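Local atomic coordinates of formate dehydrogenase (Staphylococcus aureus, PDB entry 6TTB), a protein that binds NAD and probably catalyses the NAD-dependent oxidation of formate to carbon dioxide. Residues Asp154-Leu159 with His184-Lys189; His188-Ile193 with Ser239-Thr244; Pro85-Ile90 with Glu106-Leu111. All blocks are in the same frame, centred on the assembly; numbering follows the deposited sequence.

Contact 1: residues Asp154-Leu159 with His184-Lys189; sequences DLLILL and HELQHK
The imidazole ring of H184 meets L159 O at its edge, close to the ring plane. Within the loop itself, Q187 CG lies over one face of the H188 ring, toward the rim. Beside the H184 ring, the backbone makes the polar link between the two segments. H184 N donates to L159 O at 2.9 Å. The N-H···O angle is 145°, and the donor is tilted 33° from the carbonyl plane. This bond joins the last turn of helix 144-160 to the loop before strand 190-194.

L159 carries most of the apolar contact. Its CD2 branch lies against the aliphatic part of K189, with K189 CD 3.5 Å from L159 CD2. The two side chains slide past each other in opposite directions. K189 bends at chi2 (-96°), and its chain turns back along the loop. There K189 NZ donates to E185 O at 2.7 Å, a link within the loop. L159 CD2 also packs on H184 CB at 3.8 Å. L186 crosses both leucines at about a right angle, and its CD2 lies 3.8 Å from L156 CD2. A type II turn from L186 to K189 shapes this part of the loop, with K189 N bonded to L186 O at 3.2 Å.

The second subunit takes up the charged ends: its R335 pairs with E185 OE2, and its E331 with K189 NZ. Within the chain, L186 packs on V212, and K189 bonds through its backbone to T213, next to strand 190-194. L158 packs from the helix onto Y270 and V272 of strand 269-273, A298 of strand 294-299 and A320 of strand 319-321.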
loop_
_atom_site.group_PDB
_atom_site.type_symbol
_atom_site.label_atom_id
_atom_site.label_comp_id
_atom_site.label_asym_id
_atom_site.label_seq_id
_atom_site.Cartn_x
_atom_site.Cartn_y
_atom_site.Cartn_z
ATOM N N ASP A 154 3.487 1.354 1.556
ATOM C CA ASP A 154 4.306 1.487 0.365
ATOM C C ASP A 154 4.751 0.129 -0.161
ATOM O O ASP A 154 4.690 -0.073 -1.385
ATOM C CB ASP A 154 5.492 2.421 0.589
ATOM C CG ASP A 154 5.157 3.897 0.812
ATOM O OD1 ASP A 154 4.085 4.304 0.542
ATOM O OD2 ASP A 154 6.035 4.610 1.168
ATOM N N LEU A 155 5.268 -0.780 0.717
ATOM C CA LEU A 155 5.614 -2.129 0.223
ATOM C C LEU A 155 4.424 -2.685 -0.526
ATOM O O LEU A 155 4.524 -2.981 -1.680
ATOM C CB LEU A 155 5.972 -3.111 1.343
ATOM C CG LEU A 155 7.452 -3.229 1.765
ATOM C CD1 LEU A 155 8.428 -2.704 0.678
ATOM C CD2 LEU A 155 7.649 -2.483 3.032
ATOM N N LEU A 156 3.270 -2.713 0.138
ATOM C CA LEU A 156 2.089 -3.308 -0.419
ATOM C C LEU A 156 1.731 -2.636 -1.738
ATOM O O LEU A 156 1.594 -3.307 -2.723
ATOM C CB LEU A 156 0.970 -3.204 0.621
ATOM C CG LEU A 156 1.118 -4.146 1.828
ATOM C CD1 LEU A 156 0.263 -3.700 2.987
ATOM C CD2 LEU A 156 0.768 -5.577 1.466
ATOM N N ILE A 157 1.610 -1.307 -1.766
ATOM C CA ILE A 157 1.202 -0.600 -2.992
ATOM C C ILE A 157 2.166 -0.958 -4.111
ATOM O O ILE A 157 1.785 -1.135 -5.234
ATOM C CB ILE A 157 1.176 0.930 -2.761
ATOM C CG1 ILE A 157 0.064 1.352 -1.809
ATOM C CG2 ILE A 157 1.113 1.698 -4.086
ATOM C CD1 ILE A 157 0.061 2.819 -1.500
ATOM N N LEU A 158 3.433 -0.982 -3.795
ATOM C CA LEU A 158 4.449 -1.305 -4.767
ATOM C C LEU A 158 4.307 -2.756 -5.296
ATOM O O LEU A 158 4.218 -2.978 -6.506
ATOM C CB LEU A 158 5.793 -1.005 -4.097
ATOM C CG LEU A 158 6.470 0.327 -4.544
ATOM C CD1 LEU A 158 5.502 1.299 -5.219
ATOM C CD2 LEU A 158 7.159 1.030 -3.418
ATOM N N LEU A 159 4.322 -3.765 -4.415
ATOM C CA LEU A 159 4.326 -5.152 -4.894
ATOM C C LEU A 159 2.985 -5.482 -5.537
ATOM O O LEU A 159 2.910 -6.183 -6.517
ATOM C CB LEU A 159 4.638 -6.131 -3.751
ATOM C CG LEU A 159 6.128 -6.243 -3.413
ATOM C CD1 LEU A 159 6.298 -6.280 -1.915
ATOM C CD2 LEU A 159 6.794 -7.449 -4.072
ATOM N N HIS A 184 2.336 -8.812 -7.538
ATOM C CA HIS A 184 3.013 -9.798 -6.738
ATOM C C HIS A 184 2.297 -9.820 -5.409
ATOM O O HIS A 184 1.755 -8.810 -5.000
ATOM C CB HIS A 184 4.450 -9.359 -6.453
ATOM C CG HIS A 184 5.372 -9.480 -7.633
ATOM N ND1 HIS A 184 6.185 -10.613 -7.851
ATOM C CD2 HIS A 184 5.634 -8.642 -8.661
ATOM C CE1 HIS A 184 6.892 -10.426 -8.946
ATOM N NE2 HIS A 184 6.551 -9.275 -9.473
ATOM N N GLU A 185 2.205 -10.998 -4.814
ATOM C CA GLU A 185 1.953 -11.122 -3.408
ATOM C C GLU A 185 3.162 -10.598 -2.645
ATOM O O GLU A 185 4.302 -10.866 -3.017
ATOM C CB GLU A 185 1.768 -12.597 -3.111
ATOM C CG GLU A 185 0.657 -13.187 -3.922
ATOM C CD GLU A 185 0.098 -14.443 -3.315
ATOM O OE1 GLU A 185 -1.127 -14.519 -3.214
ATOM O OE2 GLU A 185 0.902 -15.329 -2.922
ATOM N N LEU A 186 2.907 -9.951 -1.524
ATOM C CA LEU A 186 3.991 -9.608 -0.648
ATOM C C LEU A 186 4.526 -10.884 0.019
ATOM O O LEU A 186 5.710 -10.979 0.417
ATOM C CB LEU A 186 3.468 -8.623 0.384
ATOM C CG LEU A 186 4.488 -8.304 1.458
ATOM C CD1 LEU A 186 5.728 -7.697 0.809
ATOM C CD2 LEU A 186 3.925 -7.381 2.518
ATOM N N GLN A 187 3.634 -11.852 0.214
ATOM C CA GLN A 187 4.019 -13.037 0.969
ATOM C C GLN A 187 5.175 -13.785 0.245
ATOM O O GLN A 187 5.249 -13.815 -0.985
ATOM C CB GLN A 187 2.786 -13.879 1.162
ATOM C CG GLN A 187 3.070 -15.274 1.637
ATOM C CD GLN A 187 1.898 -16.165 1.312
ATOM O OE1 GLN A 187 1.477 -16.949 2.131
ATOM N NE2 GLN A 187 1.304 -15.971 0.141
ATOM N N HIS A 188 6.093 -14.350 1.047
ATOM C CA HIS A 188 7.231 -15.145 0.594
ATOM C C HIS A 188 8.368 -14.276 0.043
ATOM O O HIS A 188 9.390 -14.799 -0.327
ATOM C CB HIS A 188 6.804 -16.273 -0.383
ATOM C CG HIS A 188 5.927 -17.353 0.204
ATOM N ND1 HIS A 188 6.303 -18.129 1.319
ATOM C CD2 HIS A 188 4.673 -17.734 -0.099
ATOM C CE1 HIS A 188 5.318 -18.958 1.642
ATOM N NE2 HIS A 188 4.287 -18.697 0.820
ATOM N N LYS A 189 8.207 -12.945 0.011
ATOM C CA LYS A 189 9.268 -12.096 -0.484
ATOM C C LYS A 189 10.278 -11.861 0.631
ATOM O O LYS A 189 9.938 -11.961 1.836
ATOM C CB LYS A 189 8.712 -10.753 -0.947
ATOM C CG LYS A 189 7.604 -10.818 -1.999
ATOM C CD LYS A 189 8.114 -10.651 -3.395
ATOM C CE LYS A 189 7.180 -11.240 -4.428
ATOM N NZ LYS A 189 6.452 -12.369 -3.829
#

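Contact 2: residues His188-Ile193 with Ser239-Thr244; sequences HKTIGI and SSDAIT
D241 reaches across to T190 from just ahead of strand 242-245. D241 CB lies 3.2 Å from T190 O. CG comes next, near T190 N. OD2 at the tip accepts from T190 N at 2.6 Å, using its anti lone pair, with an N-H···O angle of 162°. The same OD2 lies near T190 CB and OG1. OD1 has a long, weak ion pair with K266. D241 also donates its own N to T190 O at 2.7 Å, so side chain and backbone together grip one residue.

Beyond this point the segments run as neighbouring parallel strands of the Rossmann-type NAD-binding domain. Strand 190-194 leads into the glycines of a probable GxGxxG loop, and the side chain of I193 is about 8 Å from the bound NAD. G192 N donates to A242 O at 3.0 Å, in the carbonyl plane. T244 N donates to G192 O, also at 3.0 Å. On the face shared by I191, I193, A242 and T244, I193 CG1 packs beside T244 CG2 at 4.1 Å. On the face of I243, S240 OG, from just before the strand, lies 3.3 Å from G192 CA, and this hydroxyl bonds to L236 O of the preceding helix.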
loop_
_atom_site.group_PDB
_atom_site.type_symbol
_atom_site.label_atom_id
_atom_site.label_comp_id
_atom_site.label_asym_id
_atom_site.label_seq_id
_atom_site.Cartn_x
_atom_site.Cartn_y
_atom_site.Cartn_z
ATOM N N HIS A 188 6.093 -14.350 1.047
ATOM C CA HIS A 188 7.231 -15.145 0.594
ATOM C C HIS A 188 8.368 -14.276 0.043
ATOM O O HIS A 188 9.390 -14.799 -0.327
ATOM C CB HIS A 188 6.804 -16.273 -0.383
ATOM C CG HIS A 188 5.927 -17.353 0.204
ATOM N ND1 HIS A 188 6.303 -18.129 1.319
ATOM C CD2 HIS A 188 4.673 -17.734 -0.099
ATOM C CE1 HIS A 188 5.318 -18.958 1.642
ATOM N NE2 HIS A 188 4.287 -18.697 0.820
ATOM N N LYS A 189 8.207 -12.945 0.011
ATOM C CA LYS A 189 9.268 -12.096 -0.484
ATOM C C LYS A 189 10.278 -11.861 0.631
ATOM O O LYS A 189 9.938 -11.961 1.836
ATOM C CB LYS A 189 8.712 -10.753 -0.947
ATOM C CG LYS A 189 7.604 -10.818 -1.999
ATOM C CD LYS A 189 8.114 -10.651 -3.395
ATOM C CE LYS A 189 7.180 -11.240 -4.428
ATOM N NZ LYS A 189 6.452 -12.369 -3.829
ATOM N N THR A 190 11.518 -11.484 0.243
ATOM C CA THR A 190 12.510 -11.166 1.268
ATOM C C THR A 190 12.669 -9.679 1.354
ATOM O O THR A 190 12.984 -9.046 0.354
ATOM C CB THR A 190 13.872 -11.809 0.976
ATOM O OG1 THR A 190 13.684 -13.234 0.789
ATOM C CG2 THR A 190 14.938 -11.508 2.013
ATOM N N ILE A 191 12.452 -9.131 2.550
ATOM C CA ILE A 191 12.519 -7.686 2.722
ATOM C C ILE A 191 13.734 -7.300 3.550
ATOM O O ILE A 191 13.912 -7.783 4.669
ATOM C CB ILE A 191 11.221 -7.067 3.323
ATOM C CG1 ILE A 191 9.944 -7.477 2.579
ATOM C CG2 ILE A 191 11.348 -5.579 3.325
ATOM C CD1 ILE A 191 10.136 -7.606 1.085
ATOM N N GLY A 192 14.490 -6.317 3.040
ATOM C CA GLY A 192 15.672 -5.827 3.715
ATOM C C GLY A 192 15.365 -4.505 4.373
ATOM O O GLY A 192 14.808 -3.607 3.724
ATOM N N ILE A 193 15.610 -4.441 5.695
ATOM C CA ILE A 193 15.378 -3.220 6.458
ATOM C C ILE A 193 16.728 -2.578 6.697
ATOM O O ILE A 193 17.513 -3.083 7.479
ATOM C CB ILE A 193 14.582 -3.491 7.792
ATOM C CG1 ILE A 193 13.136 -3.971 7.551
ATOM C CG2 ILE A 193 14.606 -2.302 8.730
ATOM C CD1 ILE A 193 12.889 -5.349 8.108
ATOM N N SER A 239 20.404 -9.206 -1.994
ATOM C CA SER A 239 19.519 -10.358 -1.793
ATOM C C SER A 239 18.056 -9.933 -1.577
ATOM O O SER A 239 17.155 -10.795 -1.687
ATOM C CB SER A 239 19.995 -11.297 -0.696
ATOM O OG SER A 239 20.121 -10.596 0.566
ATOM N N SER A 240 17.819 -8.629 -1.272
ATOM C CA SER A 240 16.472 -8.182 -0.892
ATOM C C SER A 240 15.566 -8.094 -2.104
ATOM O O SER A 240 15.994 -7.588 -3.145
ATOM C CB SER A 240 16.468 -6.872 -0.134
ATOM O OG SER A 240 17.257 -6.966 1.069
ATOM N N ASP A 241 14.317 -8.610 -1.949
ATOM C CA ASP A 241 13.286 -8.412 -2.950
ATOM C C ASP A 241 12.883 -6.959 -2.976
ATOM O O ASP A 241 12.770 -6.360 -4.035
ATOM C CB ASP A 241 12.097 -9.336 -2.739
ATOM C CG ASP A 241 12.457 -10.777 -3.071
ATOM O OD1 ASP A 241 12.792 -11.026 -4.224
ATOM O OD2 ASP A 241 12.499 -11.627 -2.125
ATOM N N ALA A 242 12.726 -6.352 -1.805
ATOM C CA ALA A 242 12.662 -4.895 -1.777
ATOM C C ALA A 242 13.266 -4.415 -0.497
ATOM O O ALA A 242 13.406 -5.201 0.428
ATOM C CB ALA A 242 11.261 -4.419 -1.875
ATOM N N ILE A 243 13.568 -3.118 -0.435
ATOM C CA ILE A 243 14.279 -2.551 0.690
ATOM C C ILE A 243 13.542 -1.321 1.179
ATOM O O ILE A 243 13.108 -0.456 0.388
ATOM C CB ILE A 243 15.704 -2.168 0.256
ATOM C CG1 ILE A 243 16.583 -3.403 0.017
ATOM C CG2 ILE A 243 16.346 -1.244 1.263
ATOM C CD1 ILE A 243 17.851 -3.147 -0.792
ATOM N N THR A 244 13.459 -1.193 2.492
ATOM C CA THR A 244 12.898 -0.003 3.079
ATOM C C THR A 244 13.957 0.601 3.973
ATOM O O THR A 244 14.660 -0.137 4.686
ATOM C CB THR A 244 11.542 -0.309 3.760
ATOM O OG1 THR A 244 10.981 0.853 4.349
ATOM C CG2 THR A 244 11.585 -1.358 4.837
#

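Contact 3: residues Pro85-Ile90 with Glu106-Leu111; sequences PDMDVI and EKAPNL
M87 and L111 lie side by side, pointing the same way, and M87 CE sits 3.6 Å from L111 CD2. The contact belongs to a beta-alpha-beta crossover in the five-stranded parallel sheet that holds strand 34-38. Segment 85-90 runs into strand 89-92. Segment 106-111 runs from the end of helix 102-106 toward strand 113-116, the next strand in the sheet.

M87 CE makes most of the apolar contacts. It lies against both methyls of L111 and reaches A108 CB at 4.0 Å. M87 CG stands between the backbone N and the carbonyl carbon (chi1 71°), and the chain runs extended beyond it, which carries the methyl across to the other segment. L111 CG is anti to the backbone N (chi1 161°), which puts both its methyls beside M87 CE. The CD1 branch of L111 also lies 3.8 Å from I90 CG2, so one leucine covers both M87 and I90.

The backbones approach by CA-H···O contacts rather than by clear hydrogen bonds. D88 CA points at N110 O at 3.5 Å, with an angle of 165° at the hydrogen. L111 CA returns a similar contact to D88 O.

Further out, a type I turn from A108 to L111 brings N110 and L111 to the other segment, and L111 N bonds to A108 O at 3.2 Å. K112 forms a salt bridge with D88 OD2 and also bonds to N110 O, tying the segments together from outside. K34 N bonds to D88 OD1, and K34 NZ makes a salt bridge with D86 OD2. I90 joins the sheet proper through backbone bonds to L113 and I115.

At the partly exposed end, N110 CB lies 3.4 Å from M87 O.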
loop_
_atom_site.group_PDB
_atom_site.type_symbol
_atom_site.label_atom_id
_atom_site.label_comp_id
_atom_site.label_asym_id
_atom_site.label_seq_id
_atom_site.Cartn_x
_atom_site.Cartn_y
_atom_site.Cartn_z
ATOM N N PRO A 85 16.257 39.543 13.503
ATOM C CA PRO A 85 16.917 40.424 14.479
ATOM C C PRO A 85 16.539 40.165 15.917
ATOM O O PRO A 85 17.236 40.643 16.821
ATOM C CB PRO A 85 16.460 41.833 14.095
ATOM C CG PRO A 85 16.263 41.715 12.603
ATOM C CD PRO A 85 15.676 40.324 12.386
ATOM N N ASP A 86 15.420 39.443 16.138
ATOM C CA ASP A 86 14.851 39.436 17.476
ATOM C C ASP A 86 14.198 38.104 17.829
ATOM O O ASP A 86 13.997 37.805 18.992
ATOM C CB ASP A 86 14.011 40.676 17.771
ATOM C CG ASP A 86 13.173 41.147 16.592
ATOM O OD1 ASP A 86 13.200 40.448 15.544
ATOM O OD2 ASP A 86 12.441 42.178 16.749
ATOM N N MET A 87 13.997 37.244 16.865
ATOM C CA MET A 87 13.436 35.973 17.271
ATOM C C MET A 87 14.333 35.307 18.325
ATOM O O MET A 87 15.549 35.294 18.201
ATOM C CB MET A 87 13.219 35.066 16.073
ATOM C CG MET A 87 14.456 34.551 15.481
ATOM S SD MET A 87 14.098 33.544 13.983
ATOM C CE MET A 87 15.648 32.657 13.949
ATOM N N ASP A 88 13.704 34.781 19.384
ATOM C CA ASP A 88 14.392 34.071 20.466
ATOM C C ASP A 88 14.405 32.567 20.165
ATOM O O ASP A 88 15.315 31.840 20.566
ATOM C CB ASP A 88 13.649 34.255 21.779
ATOM C CG ASP A 88 13.960 35.561 22.467
ATOM O OD1 ASP A 88 13.272 36.591 22.163
ATOM O OD2 ASP A 88 14.839 35.539 23.315
ATOM N N VAL A 89 13.367 32.113 19.468
ATOM C CA VAL A 89 13.150 30.698 19.219
ATOM C C VAL A 89 12.432 30.568 17.886
ATOM O O VAL A 89 11.410 31.239 17.643
ATOM C CB VAL A 89 12.298 30.039 20.329
ATOM C CG1 VAL A 89 11.927 28.627 19.934
ATOM C CG2 VAL A 89 12.964 30.074 21.707
ATOM N N ILE A 90 12.964 29.711 17.018
ATOM C CA ILE A 90 12.290 29.447 15.767
ATOM C C ILE A 90 11.675 28.037 15.836
ATOM O O ILE A 90 12.198 27.129 16.542
ATOM C CB ILE A 90 13.268 29.578 14.603
ATOM C CG1 ILE A 90 12.580 29.376 13.250
ATOM C CG2 ILE A 90 14.476 28.635 14.793
ATOM C CD1 ILE A 90 11.770 30.585 12.786
ATOM N N GLU A 106 23.452 33.964 11.479
ATOM C CA GLU A 106 24.347 35.061 11.776
ATOM C C GLU A 106 23.575 36.345 11.976
ATOM O O GLU A 106 23.968 37.139 12.803
ATOM C CB GLU A 106 25.416 35.168 10.711
ATOM C CG GLU A 106 26.587 34.305 11.089
ATOM C CD GLU A 106 27.444 33.908 9.919
ATOM O OE1 GLU A 106 27.177 34.486 8.789
ATOM O OE2 GLU A 106 28.419 33.023 10.127
ATOM N N LYS A 107 22.464 36.488 11.246
ATOM C CA LYS A 107 21.488 37.571 11.371
ATOM C C LYS A 107 20.628 37.468 12.647
ATOM O O LYS A 107 19.875 38.392 12.940
ATOM C CB LYS A 107 20.534 37.561 10.172
ATOM C CG LYS A 107 20.644 38.746 9.217
ATOM C CD LYS A 107 21.452 38.463 7.943
ATOM C CE LYS A 107 20.897 39.102 6.675
ATOM N NZ LYS A 107 19.815 38.286 6.047
ATOM N N ALA A 108 20.692 36.340 13.377
ATOM C CA ALA A 108 19.772 36.155 14.500
ATOM C C ALA A 108 20.529 36.131 15.837
ATOM O O ALA A 108 20.606 35.119 16.532
ATOM C CB ALA A 108 18.937 34.926 14.309
ATOM N N PRO A 109 20.950 37.307 16.326
ATOM C CA PRO A 109 21.653 37.403 17.584
ATOM C C PRO A 109 20.792 37.109 18.792
ATOM O O PRO A 109 21.246 37.215 19.936
ATOM C CB PRO A 109 22.037 38.911 17.595
ATOM C CG PRO A 109 20.951 39.608 16.808
ATOM C CD PRO A 109 20.723 38.618 15.699
ATOM N N ASN A 110 19.524 36.798 18.584
ATOM C CA ASN A 110 18.736 36.559 19.793
ATOM C C ASN A 110 18.391 35.079 19.957
ATOM O O ASN A 110 17.816 34.669 20.961
ATOM C CB ASN A 110 17.562 37.522 19.899
ATOM C CG ASN A 110 18.053 38.912 20.193
ATOM O OD1 ASN A 110 18.079 39.331 21.353
ATOM N ND2 ASN A 110 18.595 39.565 19.173
ATOM N N LEU A 111 18.769 34.300 18.971
ATOM C CA LEU A 111 18.118 33.033 18.755
ATOM C C LEU A 111 18.844 31.962 19.585
ATOM O O LEU A 111 20.052 31.931 19.675
ATOM C CB LEU A 111 18.212 32.752 17.265
ATOM C CG LEU A 111 18.003 31.308 16.876
ATOM C CD1 LEU A 111 16.545 30.936 17.031
ATOM C CD2 LEU A 111 18.466 31.092 15.466
#

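Contacts 1 and 2 are buried in the NAD-binding domain and share H188 and K189. Their centres are about 10 Å apart, and L155 CD1 packs on A242 CB. Contact 3 lies on the opposite side of the chain's centre, in the other sheet, with its centre about 48 Å from that of contact 1. It is partly buried, with P85 and P109 exposed. Contact 2 is largely strand on strand, held by backbone hydrogen bonds and one to an aspartate side chain. Contact 1 joins a helix end to a loop by one backbone bond and leucine packing, and borders the second subunit. Contact 3 relies on apolar side chains and CA-H···O contacts, with lysines outside.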